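Pectate lyase/Amb allergen (PDB 4HWV) probably cleaves pectate, the polygalacturonate of plant cell walls, by calcium-dependent beta-elimination. Local coordinates at residues K302-G307 and R337-R342; G368-Q373 and V398-I403; M345-N350 and K376-N381; N294-D299 and H330-R335. One frame throughout, in Å; residues are numbered along the deposited sequence.

In the fold
All four contacts join parallel strands on neighbouring turns of a right-handed beta-helix. Contacts 1 and 2 belong to one four-stranded parallel sheet, in which strands 340-341 and 369-371 are neighbours. Contact 1 is partly buried, beside the calcium site, with arginines, lysine and water on its Leu305 face; contact 2 is more buried, away from that site, with alanine, leucine and methionine on one face and polar side chains on the other. Contacts 3 and 4 lie elsewhere on the helix wall. In both a histidine bonds across the strands, to Glu380 in buried contact 3 and to Gln332 in partly buried contact 4. Inside, Phe304 of contact 1 touches Phe297 and Phe331, and Val341 touches Val346 and Val377.

Contact 1: residues K302-G307 and R337-R342; sequences KAFLIG and RQARVR
Arg337 extends between Lys302 and Leu305. Its CB lies 3.5 Å from Phe304 O, and with CG anti to the carbonyl carbon (chi1 -58°) the chain runs fully extended as far as NE. CD passes Lys302 CB on the way. At the tip the flat guanidinium is sandwiched: Lys302 CD sits over the centre of one face, 3.7 Å from Arg337 CZ, and Leu305 CD1 covers the rim of the other at 3.9 Å from the same CZ. NH1 donates in the guanidinium plane to a water that in turn donates to Lys302 O, while NH2 makes weak bonds to two waters, each of which also accepts from Lys302 NZ. The flat group is thus fixed by carbon on both faces and water at its edge.

The backbone bonds begin with Phe304 N to Arg337 O (2.8 Å); after the cis peptide before Ala339, Leu305 pairs in parallel with Arg340 and Ile306 with Val341, and Arg342 N binds Ile306 O (2.8 Å). On the other face, with Phe304 and Ile306, Phe304 CB meets Ala339 CB at 3.9 Å. At the far end Arg342 NH1 reaches Gly307 O (2.9 Å), which lies in the guanidinium plane, while Arg342 NE forms a salt bridge with Asp310. Asp282, a calcium ligand, accepts a hydrogen bond from Leu305 N, so this parallel beta-helix sheet borders the calcium site of the pectate lyase fold.

Contact 2: residues G368-Q373 and V398-I403; sequences GMTLGQ and VANARI
Met369 and Leu371 pair in register with Ala399 and Ala401, and here the contact is tight. Met369 N binds Val398 O at 2.8 Å, and the backbone bonds then alternate between the strands until Arg402 N meets Leu371 O, also at 2.8 Å. Alpha carbons press against carbonyl oxygens as well: Gly368 CA approaches Val398 O to 3.3 Å, and Ala401 CA lies 3.2 Å from Leu371 O. The small alanine side chains lie on the same face as Met369 and Leu371. Further along, Leu371 CD2 touches Ile403 CD1 at 4.0 Å, the two side chains slanting across each other. On the other face buried Thr370 lies close against Asn400, and its CG2 rests on Arg402 CG at 3.8 Å.

The C-terminal end is looser and wetter. The exposed arginine chain bends at chi2 (-68°), which brings NH1 back to donate to Ala401 O from above its carbonyl plane. Where the strands part, Gln373 N faces Arg402 O at too poor an angle to bond, and a water accepts from the first and donates to the second. Gln373 then turns its OE1 to the backbone N of Ser404.

Strand 369-371 is flanked by 340-341 on its other side, and Met369 meets Ala379 of strand 376-387. Helix 438-445 packs along the outer edge of strand 399-401, Val442 touching Leu371 and Ala399 and Ser445 OG bonding to Ala401 N.

Contact 3: residues M345-N350 and K376-N381; sequences MVHLYN and KVHAEN
The imidazole of His347 has His378 O and Glu380 OE1 at its edge, CD2 lying 3.2 Å from His378 O, while Tyr349 CD1 hangs over the rim of one face. His378 turns an edge toward the face of His347 in an offset edge-to-face pair, planes at 72°. With its CG anti to the backbone N (chi1 -176°), His347 swings NE2 across to Glu380 OE1, a 2.8 Å bond that meets the oxygen on its anti side, somewhat out of the carboxylate plane. OE1 also bonds to Tyr462 OH, and His347 ND1 to Tyr460 OH, so both ring nitrogens of this buried histidine are engaged. The other oxygen, Glu380 OE2, takes a weak 3.1 Å bond from His378 NE2.

At the C-terminal end Asn350 ND2 donates to Asn381 O at 3.0 Å, and Asn350 OD1 accepts from the backbone N of Glu465. On the opposite face of the strands Leu348 CD1 packs on Val377 CG1 at 3.8 Å.

Five residue pairs run in parallel register, from Met345 with Lys376 to Tyr349 with Glu380. Strand 324-327 flanks 345-350, and strand 423-427 flanks 376-381, where Tyr425 stacks on His378; Val341 of strand 340-341 touches Val346 and Val377 from within.

Contact 4: residues N294-D299 and H330-R335; sequences NNHFHD and HFQNLR
His296 and His330 lead the ring contacts: side by side and pointing the same way, their imidazoles are nearly parallel (12°) but slid apart, centroids 4.8 Å from each other. On the opposite face Phe297 and Phe331 repeat the pattern with more tilt, Phe297 CD2 reaching Phe331 CE1 at 3.6 Å. Purely apolar contact is added by Leu334, whose CD1 meets Phe297 CB at 4.0 Å.

Among side-chain hydrogen bonds, His296 NE2 donates to Gln332 OE1 at 2.8 Å, a bond lying in the plane of the amide carbonyl and close to that of the ring. The extended glutamine chain, CG anti to its own N (chi1 -179°), carries the oxygen out to the imidazole. His330 instead turns NE2 to Glu354 on the next strand. Asp299 is gripped twice: His298 ND1 donates at 2.6 Å to the anti lone pair of Asp299 OD2, and Asn333 ND2 approaches Asp299 OD1 at 3.3 Å from above the carboxylate plane.

Backbone bonds tie the parallel strands from His330 N with Asn295 O to Asp299 N with Gln332 O (3.1 Å). The chain turns a corner in both segments with positive phi, and Asp299 and Asn333 lie side by side. Such alignment, phenylalanines on one face, histidines on the other and polar residues at the bend, fits the parallel beta-helix of pectate lyases.

Contact 1: residues K302-G307 and R337-R342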
loop_
_atom_site.group_PDB
_atom_site.type_symbol
_atom_site.label_atom_id
_atom_site.label_comp_id
_atom_site.label_asym_id
_atom_site.label_seq_id
_atom_site.Cartn_x
_atom_site.Cartn_y
_atom_site.Cartn_z
ATOM N N LYS A 302 -3.591 2.907 15.767
ATOM C CA LYS A 302 -3.224 3.135 17.166
ATOM C C LYS A 302 -1.717 3.308 17.277
ATOM O O LYS A 302 -0.963 2.330 17.309
ATOM C CB LYS A 302 -3.700 1.965 18.022
ATOM C CG LYS A 302 -5.212 1.813 17.950
ATOM C CD LYS A 302 -5.715 0.540 18.597
ATOM C CE LYS A 302 -7.213 0.375 18.372
ATOM N NZ LYS A 302 -7.746 -0.917 18.901
ATOM N N ALA A 303 -1.259 4.555 17.342
ATOM C CA ALA A 303 0.169 4.819 17.135
ATOM C C ALA A 303 1.101 4.447 18.307
ATOM O O ALA A 303 2.042 3.659 18.124
ATOM C CB ALA A 303 0.359 6.265 16.748
ATOM N N PHE A 304 0.871 5.048 19.475
ATOM C CA PHE A 304 1.797 4.918 20.605
ATOM C C PHE A 304 1.048 4.629 21.899
ATOM O O PHE A 304 0.386 5.514 22.450
ATOM C CB PHE A 304 2.623 6.201 20.792
ATOM C CG PHE A 304 3.185 6.735 19.520
ATOM C CD1 PHE A 304 4.212 6.069 18.880
ATOM C CD2 PHE A 304 2.696 7.909 18.962
ATOM C CE1 PHE A 304 4.738 6.548 17.676
ATOM C CE2 PHE A 304 3.201 8.397 17.773
ATOM C CZ PHE A 304 4.231 7.719 17.127
ATOM N N LEU A 305 1.155 3.397 22.377
ATOM C CA LEU A 305 0.610 3.043 23.675
ATOM C C LEU A 305 1.735 3.198 24.690
ATOM O O LEU A 305 2.732 2.459 24.642
ATOM C CB LEU A 305 0.129 1.590 23.662
ATOM C CG LEU A 305 -0.580 1.121 24.937
ATOM C CD1 LEU A 305 -1.950 1.782 25.059
ATOM C CD2 LEU A 305 -0.738 -0.383 24.927
ATOM N N ILE A 306 1.611 4.193 25.578
ATOM C CA ILE A 306 2.578 4.394 26.654
ATOM C C ILE A 306 1.893 3.912 27.937
ATOM O O ILE A 306 1.023 4.604 28.469
ATOM C CB ILE A 306 3.013 5.884 26.791
ATOM C CG1 ILE A 306 3.444 6.480 25.434
ATOM C CG2 ILE A 306 4.128 6.001 27.823
ATOM C CD1 ILE A 306 4.576 5.713 24.756
ATOM N N GLY A 307 2.250 2.709 28.386
ATOM C CA GLY A 307 1.583 2.077 29.519
ATOM C C GLY A 307 0.373 1.276 29.067
ATOM O O GLY A 307 -0.580 1.832 28.508
ATOM N N ARG A 337 -4.110 7.428 19.770
ATOM C CA ARG A 337 -2.920 7.143 20.577
ATOM C C ARG A 337 -1.710 7.923 20.077
ATOM O O ARG A 337 -0.651 7.357 19.789
ATOM C CB ARG A 337 -2.590 5.650 20.623
ATOM C CG ARG A 337 -3.703 4.784 21.160
ATOM C CD ARG A 337 -3.114 3.402 21.464
ATOM N NE ARG A 337 -4.130 2.412 21.816
ATOM C CZ ARG A 337 -3.931 1.098 21.810
ATOM N NH1 ARG A 337 -2.771 0.587 21.409
ATOM N NH2 ARG A 337 -4.906 0.293 22.198
ATOM N N GLN A 338 -1.847 9.238 19.999
ATOM C CA GLN A 338 -0.735 10.043 19.520
ATOM C C GLN A 338 -0.367 11.168 20.504
ATOM O O GLN A 338 -0.452 12.343 20.164
ATOM C CB GLN A 338 -0.964 10.522 18.065
ATOM C CG GLN A 338 -2.287 11.254 17.773
ATOM C CD GLN A 338 -2.622 11.300 16.284
ATOM O OE1 GLN A 338 -1.767 11.611 15.436
ATOM N NE2 GLN A 338 -3.876 11.019 15.956
ATOM N N ALA A 339 0.078 10.835 21.722
ATOM C CA ALA A 339 0.267 9.489 22.277
ATOM C C ALA A 339 -0.787 9.234 23.360
ATOM O O ALA A 339 -1.351 10.192 23.914
ATOM C CB ALA A 339 1.676 9.362 22.888
ATOM N N ARG A 340 -1.032 7.965 23.680
ATOM C CA ARG A 340 -1.908 7.622 24.799
ATOM C C ARG A 340 -1.035 7.311 26.015
ATOM O O ARG A 340 -0.271 6.338 25.998
ATOM C CB ARG A 340 -2.792 6.417 24.475
ATOM C CG ARG A 340 -3.907 6.195 25.488
ATOM C CD ARG A 340 -4.444 4.752 25.500
ATOM N NE ARG A 340 -5.712 4.695 26.235
ATOM C CZ ARG A 340 -5.809 4.748 27.566
ATOM N NH1 ARG A 340 -4.718 4.832 28.323
ATOM N NH2 ARG A 340 -7.008 4.731 28.145
ATOM N N VAL A 341 -1.130 8.134 27.060
ATOM C CA VAL A 341 -0.166 8.076 28.160
ATOM C C VAL A 341 -0.742 7.663 29.510
ATOM O O VAL A 341 -1.545 8.398 30.109
ATOM C CB VAL A 341 0.543 9.426 28.321
ATOM C CG1 VAL A 341 1.548 9.335 29.462
ATOM C CG2 VAL A 341 1.204 9.830 26.996
ATOM N N ARG A 342 -0.327 6.488 29.982
ATOM C CA ARG A 342 -0.547 6.075 31.380
ATOM C C ARG A 342 0.782 6.107 32.117
ATOM O O ARG A 342 1.807 5.812 31.517
ATOM C CB ARG A 342 -1.065 4.637 31.498
ATOM C CG ARG A 342 -2.418 4.371 30.874
ATOM C CD ARG A 342 -2.720 2.887 31.016
ATOM N NE ARG A 342 -4.080 2.503 30.643
ATOM C CZ ARG A 342 -4.419 1.860 29.532
ATOM N NH1 ARG A 342 -3.506 1.502 28.646
ATOM N NH2 ARG A 342 -5.693 1.539 29.327
HETATM O O HOH W 1 -0.446 1.637 20.077
HETATM O O HOH W 2 -7.997 0.676 21.565
HETATM O O HOH W 3 -6.103 -2.351 20.945
HETATM O O HOH W 4 -1.783 4.291 27.474
#

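Contact 2: residues G368-Q373 and V398-I403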
loop_
_atom_site.group_PDB
_atom_site.type_symbol
_atom_site.label_atom_id
_atom_site.label_comp_id
_atom_site.label_asym_id
_atom_site.label_seq_id
_atom_site.Cartn_x
_atom_site.Cartn_y
_atom_site.Cartn_z
ATOM N N GLY A 368 -6.127 12.679 19.608
ATOM C CA GLY A 368 -4.737 13.092 19.587
ATOM C C GLY A 368 -3.991 12.551 20.789
ATOM O O GLY A 368 -3.662 11.358 20.848
ATOM N N MET A 369 -3.723 13.435 21.748
ATOM C CA MET A 369 -3.069 13.081 23.003
ATOM C C MET A 369 -4.123 12.645 24.005
ATOM O O MET A 369 -5.157 13.302 24.144
ATOM C CB MET A 369 -2.376 14.309 23.594
ATOM C CG MET A 369 -1.392 14.967 22.699
ATOM S SD MET A 369 -0.752 16.408 23.555
ATOM C CE MET A 369 -0.056 17.220 22.112
ATOM N N THR A 370 -3.859 11.555 24.712
ATOM C CA THR A 370 -4.767 11.126 25.776
ATOM C C THR A 370 -4.024 11.085 27.098
ATOM O O THR A 370 -3.013 10.388 27.237
ATOM C CB THR A 370 -5.356 9.737 25.494
ATOM O OG1 THR A 370 -6.134 9.799 24.293
ATOM C CG2 THR A 370 -6.228 9.274 26.653
ATOM N N LEU A 371 -4.515 11.862 28.058
ATOM C CA LEU A 371 -4.077 11.720 29.449
ATOM C C LEU A 371 -4.761 10.492 30.030
ATOM O O LEU A 371 -5.931 10.550 30.404
ATOM C CB LEU A 371 -4.437 12.962 30.275
ATOM C CG LEU A 371 -4.158 12.864 31.779
ATOM C CD1 LEU A 371 -2.696 12.596 32.059
ATOM C CD2 LEU A 371 -4.623 14.141 32.490
ATOM N N GLY A 372 -4.047 9.375 30.060
ATOM C CA GLY A 372 -4.532 8.180 30.706
ATOM C C GLY A 372 -4.114 8.093 32.156
ATOM O O GLY A 372 -3.597 9.050 32.748
ATOM N N GLN A 373 -4.348 6.918 32.723
ATOM C CA GLN A 373 -4.255 6.733 34.165
ATOM C C GLN A 373 -2.883 7.088 34.705
ATOM O O GLN A 373 -1.904 6.437 34.350
ATOM C CB GLN A 373 -4.564 5.287 34.515
ATOM C CG GLN A 373 -4.753 5.078 36.014
ATOM C CD GLN A 373 -5.929 5.832 36.560
ATOM O OE1 GLN A 373 -6.967 5.940 35.908
ATOM N NE2 GLN A 373 -5.779 6.363 37.772
ATOM N N VAL A 398 -8.344 17.085 20.086
ATOM C CA VAL A 398 -6.887 16.952 20.077
ATOM C C VAL A 398 -6.316 16.432 21.396
ATOM O O VAL A 398 -5.256 15.812 21.414
ATOM C CB VAL A 398 -6.225 18.293 19.661
ATOM C CG1 VAL A 398 -4.695 18.209 19.652
ATOM C CG2 VAL A 398 -6.747 18.714 18.294
ATOM N N ALA A 399 -7.023 16.666 22.498
ATOM C CA ALA A 399 -6.615 16.091 23.774
ATOM C C ALA A 399 -7.836 15.638 24.543
ATOM O O ALA A 399 -8.861 16.318 24.543
ATOM C CB ALA A 399 -5.822 17.092 24.595
ATOM N N ASN A 400 -7.706 14.508 25.223
ATOM C CA ASN A 400 -8.767 13.989 26.094
ATOM C C ASN A 400 -8.151 13.267 27.286
ATOM O O ASN A 400 -6.930 13.202 27.406
ATOM C CB ASN A 400 -9.774 13.116 25.321
ATOM C CG ASN A 400 -9.153 11.865 24.735
ATOM O OD1 ASN A 400 -7.957 11.680 24.775
ATOM N ND2 ASN A 400 -9.974 11.031 24.129
ATOM N N ALA A 401 -8.987 12.723 28.159
ATOM C CA ALA A 401 -8.517 12.074 29.380
ATOM C C ALA A 401 -9.273 10.781 29.626
ATOM O O ALA A 401 -10.451 10.676 29.295
ATOM C CB ALA A 401 -8.682 13.001 30.568
ATOM N N ARG A 402 -8.574 9.805 30.204
ATOM C CA ARG A 402 -9.141 8.512 30.573
ATOM C C ARG A 402 -8.604 8.153 31.956
ATOM O O ARG A 402 -7.526 7.541 32.075
ATOM C CB ARG A 402 -8.745 7.440 29.553
ATOM C CG ARG A 402 -9.276 7.693 28.164
ATOM C CD ARG A 402 -10.770 7.558 28.134
ATOM N NE ARG A 402 -11.312 7.684 26.782
ATOM C CZ ARG A 402 -11.848 8.801 26.278
ATOM N NH1 ARG A 402 -11.884 9.932 26.984
ATOM N NH2 ARG A 402 -12.342 8.794 25.046
ATOM N N ILE A 403 -9.331 8.545 33.001
ATOM C CA ILE A 403 -8.839 8.433 34.372
ATOM C C ILE A 403 -9.921 7.845 35.268
ATOM O O ILE A 403 -11.116 8.174 35.110
ATOM C CB ILE A 403 -8.453 9.816 34.986
ATOM C CG1 ILE A 403 -7.448 10.581 34.122
ATOM C CG2 ILE A 403 -7.918 9.677 36.443
ATOM C CD1 ILE A 403 -7.418 12.060 34.440
HETATM O O HOH W 5 -6.221 5.226 31.043
HETATM O O HOH W 6 -8.580 4.922 33.660
#

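Contact 3: residues M345-N350 and K376-N381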
loop_
_atom_site.group_PDB
_atom_site.type_symbol
_atom_site.label_atom_id
_atom_site.label_comp_id
_atom_site.label_asym_id
_atom_site.label_seq_id
_atom_site.Cartn_x
_atom_site.Cartn_y
_atom_site.Cartn_z
ATOM N N MET A 345 5.955 10.050 32.663
ATOM C CA MET A 345 6.179 11.483 32.461
ATOM C C MET A 345 6.575 11.681 31.008
ATOM O O MET A 345 7.693 11.356 30.608
ATOM C CB MET A 345 7.258 11.986 33.419
ATOM C CG MET A 345 6.845 11.739 34.878
ATOM S SD MET A 345 8.211 11.727 36.048
ATOM C CE MET A 345 8.510 13.454 36.016
ATOM N N VAL A 346 5.633 12.157 30.205
ATOM C CA VAL A 346 5.800 12.189 28.753
ATOM C C VAL A 346 5.736 13.626 28.236
ATOM O O VAL A 346 4.791 14.370 28.523
ATOM C CB VAL A 346 4.741 11.320 28.068
ATOM C CG1 VAL A 346 4.811 11.431 26.547
ATOM C CG2 VAL A 346 4.918 9.870 28.501
ATOM N N HIS A 347 6.783 14.012 27.508
ATOM C CA HIS A 347 6.940 15.356 26.979
ATOM C C HIS A 347 6.767 15.298 25.467
ATOM O O HIS A 347 7.477 14.545 24.804
ATOM C CB HIS A 347 8.349 15.838 27.362
ATOM C CG HIS A 347 8.672 17.249 26.979
ATOM N ND1 HIS A 347 9.979 17.681 26.884
ATOM C CD2 HIS A 347 7.895 18.333 26.722
ATOM C CE1 HIS A 347 10.000 18.968 26.598
ATOM N NE2 HIS A 347 8.750 19.390 26.478
ATOM N N LEU A 348 5.830 16.075 24.929
ATOM C CA LEU A 348 5.653 16.156 23.468
ATOM C C LEU A 348 5.859 17.606 23.086
ATOM O O LEU A 348 5.092 18.470 23.503
ATOM C CB LEU A 348 4.244 15.722 23.028
ATOM C CG LEU A 348 3.858 14.297 23.442
ATOM C CD1 LEU A 348 2.983 14.316 24.691
ATOM C CD2 LEU A 348 3.198 13.537 22.289
ATOM N N TYR A 349 6.916 17.886 22.334
ATOM C CA TYR A 349 7.146 19.251 21.896
ATOM C C TYR A 349 7.524 19.357 20.430
ATOM O O TYR A 349 8.194 18.487 19.892
ATOM C CB TYR A 349 8.171 19.983 22.787
ATOM C CG TYR A 349 9.627 19.550 22.731
ATOM C CD1 TYR A 349 10.105 18.501 23.518
ATOM C CD2 TYR A 349 10.554 20.240 21.944
ATOM C CE1 TYR A 349 11.452 18.157 23.506
ATOM C CE2 TYR A 349 11.894 19.882 21.920
ATOM C CZ TYR A 349 12.332 18.850 22.700
ATOM O OH TYR A 349 13.674 18.493 22.675
ATOM N N ASN A 350 7.050 20.415 19.778
ATOM C CA ASN A 350 7.447 20.686 18.397
ATOM C C ASN A 350 7.192 19.491 17.478
ATOM O O ASN A 350 8.052 19.119 16.673
ATOM C CB ASN A 350 8.925 21.100 18.292
ATOM C CG ASN A 350 9.223 22.477 18.880
ATOM O OD1 ASN A 350 10.347 22.713 19.289
ATOM N ND2 ASN A 350 8.248 23.407 18.860
ATOM N N LYS A 376 1.470 11.850 33.020
ATOM C CA LYS A 376 1.887 13.214 33.321
ATOM C C LYS A 376 2.419 13.807 32.023
ATOM O O LYS A 376 3.582 13.607 31.646
ATOM C CB LYS A 376 2.909 13.225 34.460
ATOM C CG LYS A 376 2.324 12.642 35.761
ATOM C CD LYS A 376 3.323 12.528 36.884
ATOM C CE LYS A 376 2.707 11.706 38.019
ATOM N NZ LYS A 376 2.413 10.302 37.568
ATOM N N VAL A 377 1.528 14.487 31.317
ATOM C CA VAL A 377 1.774 14.920 29.946
ATOM C C VAL A 377 2.142 16.393 29.913
ATOM O O VAL A 377 1.499 17.228 30.559
ATOM C CB VAL A 377 0.533 14.653 29.059
ATOM C CG1 VAL A 377 0.740 15.201 27.667
ATOM C CG2 VAL A 377 0.220 13.161 29.032
ATOM N N HIS A 378 3.204 16.711 29.175
ATOM C CA HIS A 378 3.673 18.095 29.060
ATOM C C HIS A 378 3.831 18.374 27.565
ATOM O O HIS A 378 4.711 17.795 26.919
ATOM C CB HIS A 378 5.024 18.240 29.778
ATOM C CG HIS A 378 5.433 19.655 30.042
ATOM N ND1 HIS A 378 5.145 20.292 31.227
ATOM C CD2 HIS A 378 6.137 20.543 29.291
ATOM C CE1 HIS A 378 5.630 21.521 31.188
ATOM N NE2 HIS A 378 6.247 21.695 30.032
ATOM N N ALA A 379 2.983 19.246 27.023
ATOM C CA ALA A 379 2.922 19.472 25.572
ATOM C C ALA A 379 3.270 20.916 25.252
ATOM O O ALA A 379 2.622 21.824 25.755
ATOM C CB ALA A 379 1.521 19.158 25.052
ATOM N N GLU A 380 4.268 21.127 24.397
ATOM C CA GLU A 380 4.700 22.488 24.072
ATOM C C GLU A 380 4.898 22.696 22.578
ATOM O O GLU A 380 5.594 21.912 21.922
ATOM C CB GLU A 380 6.012 22.829 24.792
ATOM C CG GLU A 380 5.846 22.945 26.304
ATOM C CD GLU A 380 7.151 22.942 27.063
ATOM O OE1 GLU A 380 8.027 22.122 26.734
ATOM O OE2 GLU A 380 7.283 23.748 28.006
ATOM N N ASN A 381 4.325 23.787 22.067
ATOM C CA ASN A 381 4.581 24.236 20.695
ATOM C C ASN A 381 4.405 23.139 19.644
ATOM O O ASN A 381 5.236 22.961 18.748
ATOM C CB ASN A 381 5.952 24.922 20.576
ATOM C CG ASN A 381 6.028 26.205 21.394
ATOM O OD1 ASN A 381 5.256 26.420 22.337
ATOM N ND2 ASN A 381 6.988 27.050 21.046
#

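Contact 4: residues N294-D299 and H330-R335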
loop_
_atom_site.group_PDB
_atom_site.type_symbol
_atom_site.label_atom_id
_atom_site.label_comp_id
_atom_site.label_asym_id
_atom_site.label_seq_id
_atom_site.Cartn_x
_atom_site.Cartn_y
_atom_site.Cartn_z
ATOM N N ASN A 294 12.389 13.545 15.413
ATOM C CA ASN A 294 12.622 13.768 13.984
ATOM C C ASN A 294 12.185 12.598 13.105
ATOM O O ASN A 294 12.792 12.355 12.059
ATOM C CB ASN A 294 14.111 14.078 13.729
ATOM C CG ASN A 294 14.636 15.154 14.659
ATOM O OD1 ASN A 294 14.044 16.234 14.756
ATOM N ND2 ASN A 294 15.739 14.859 15.363
ATOM N N ASN A 295 11.144 11.883 13.528
ATOM C CA ASN A 295 10.613 10.756 12.744
ATOM C C ASN A 295 9.386 11.177 11.947
ATOM O O ASN A 295 8.739 12.171 12.272
ATOM C CB ASN A 295 10.192 9.586 13.649
ATOM C CG ASN A 295 11.311 9.083 14.527
ATOM O OD1 ASN A 295 12.207 8.373 14.065
ATOM N ND2 ASN A 295 11.253 9.416 15.805
ATOM N N HIS A 296 9.080 10.413 10.902
ATOM C CA HIS A 296 7.842 10.559 10.152
ATOM C C HIS A 296 6.991 9.316 10.407
ATOM O O HIS A 296 7.345 8.228 9.972
ATOM C CB HIS A 296 8.161 10.678 8.662
ATOM C CG HIS A 296 6.957 10.882 7.795
ATOM N ND1 HIS A 296 7.006 10.704 6.431
ATOM C CD2 HIS A 296 5.688 11.266 8.083
ATOM C CE1 HIS A 296 5.825 10.987 5.910
ATOM N NE2 HIS A 296 5.006 11.330 6.891
ATOM N N PHE A 297 5.890 9.483 11.135
ATOM C CA PHE A 297 4.957 8.395 11.401
ATOM C C PHE A 297 3.722 8.650 10.569
ATOM O O PHE A 297 3.148 9.728 10.662
ATOM C CB PHE A 297 4.510 8.393 12.870
ATOM C CG PHE A 297 5.631 8.267 13.872
ATOM C CD1 PHE A 297 6.117 7.020 14.250
ATOM C CD2 PHE A 297 6.186 9.395 14.465
ATOM C CE1 PHE A 297 7.134 6.901 15.193
ATOM C CE2 PHE A 297 7.208 9.282 15.418
ATOM C CZ PHE A 297 7.677 8.033 15.781
ATOM N N HIS A 298 3.296 7.687 9.762
ATOM C CA HIS A 298 2.130 7.946 8.918
ATOM C C HIS A 298 1.304 6.717 8.647
ATOM O O HIS A 298 1.829 5.607 8.604
ATOM C CB HIS A 298 2.512 8.675 7.607
ATOM C CG HIS A 298 3.340 7.867 6.639
ATOM N ND1 HIS A 298 2.779 7.100 5.635
ATOM C CD2 HIS A 298 4.686 7.763 6.480
ATOM C CE1 HIS A 298 3.741 6.551 4.913
ATOM N NE2 HIS A 298 4.908 6.931 5.410
ATOM N N ASP A 299 -0.000 6.918 8.479
ATOM C CA ASP A 299 -0.893 5.877 7.964
ATOM C C ASP A 299 -0.953 4.658 8.885
ATOM O O ASP A 299 -0.450 3.570 8.588
ATOM C CB ASP A 299 -0.518 5.506 6.529
ATOM C CG ASP A 299 -0.765 6.655 5.577
ATOM O OD1 ASP A 299 -1.943 7.003 5.370
ATOM O OD2 ASP A 299 0.197 7.255 5.095
ATOM N N HIS A 330 6.660 14.165 12.607
ATOM C CA HIS A 330 5.489 14.359 11.767
ATOM C C HIS A 330 4.546 13.194 12.070
ATOM O O HIS A 330 4.884 12.041 11.816
ATOM C CB HIS A 330 5.915 14.353 10.302
ATOM C CG HIS A 330 4.865 14.833 9.346
ATOM N ND1 HIS A 330 5.074 14.821 7.985
ATOM C CD2 HIS A 330 3.638 15.384 9.539
ATOM C CE1 HIS A 330 4.009 15.315 7.374
ATOM N NE2 HIS A 330 3.122 15.659 8.292
ATOM N N PHE A 331 3.382 13.512 12.651
ATOM C CA PHE A 331 2.352 12.530 12.982
ATOM C C PHE A 331 1.253 12.701 11.930
ATOM O O PHE A 331 0.358 13.535 12.095
ATOM C CB PHE A 331 1.764 12.820 14.366
ATOM C CG PHE A 331 2.742 12.696 15.526
ATOM C CD1 PHE A 331 3.572 11.575 15.692
ATOM C CD2 PHE A 331 2.776 13.687 16.488
ATOM C CE1 PHE A 331 4.416 11.484 16.797
ATOM C CE2 PHE A 331 3.613 13.599 17.606
ATOM C CZ PHE A 331 4.414 12.489 17.772
ATOM N N GLN A 332 1.330 11.934 10.844
ATOM C CA GLN A 332 0.480 12.159 9.674
ATOM C C GLN A 332 -0.467 10.993 9.441
ATOM O O GLN A 332 -0.038 9.843 9.428
ATOM C CB GLN A 332 1.363 12.372 8.439
ATOM C CG GLN A 332 0.580 12.645 7.165
ATOM C CD GLN A 332 1.466 12.881 5.963
ATOM O OE1 GLN A 332 2.611 12.449 5.922
ATOM N NE2 GLN A 332 0.922 13.547 4.959
ATOM N N ASN A 333 -1.749 11.278 9.254
ATOM C CA ASN A 333 -2.711 10.210 8.983
ATOM C C ASN A 333 -2.653 9.111 10.033
ATOM O O ASN A 333 -2.668 7.918 9.702
ATOM C CB ASN A 333 -2.507 9.604 7.590
ATOM C CG ASN A 333 -2.623 10.618 6.498
ATOM O OD1 ASN A 333 -3.153 11.717 6.694
ATOM N ND2 ASN A 333 -2.116 10.267 5.333
ATOM N N LEU A 334 -2.603 9.515 11.303
ATOM C CA LEU A 334 -2.715 8.582 12.421
ATOM C C LEU A 334 -4.081 8.784 13.064
ATOM O O LEU A 334 -4.542 9.926 13.236
ATOM C CB LEU A 334 -1.620 8.821 13.470
ATOM C CG LEU A 334 -0.176 8.875 12.965
ATOM C CD1 LEU A 334 0.774 9.166 14.134
ATOM C CD2 LEU A 334 0.205 7.553 12.279
ATOM N N ARG A 335 -4.721 7.685 13.453
ATOM C CA ARG A 335 -6.070 7.798 13.992
ATOM C C ARG A 335 -6.147 8.151 15.477
ATOM O O ARG A 335 -6.980 8.965 15.878
ATOM C CB ARG A 335 -6.851 6.509 13.718
ATOM C CG ARG A 335 -8.263 6.490 14.264
ATOM C CD ARG A 335 -9.114 5.521 13.458
ATOM N NE ARG A 335 -10.438 5.280 14.020
ATOM C CZ ARG A 335 -11.499 6.056 13.810
ATOM N NH1 ARG A 335 -11.367 7.159 13.090
ATOM N NH2 ARG A 335 -12.679 5.736 14.341
#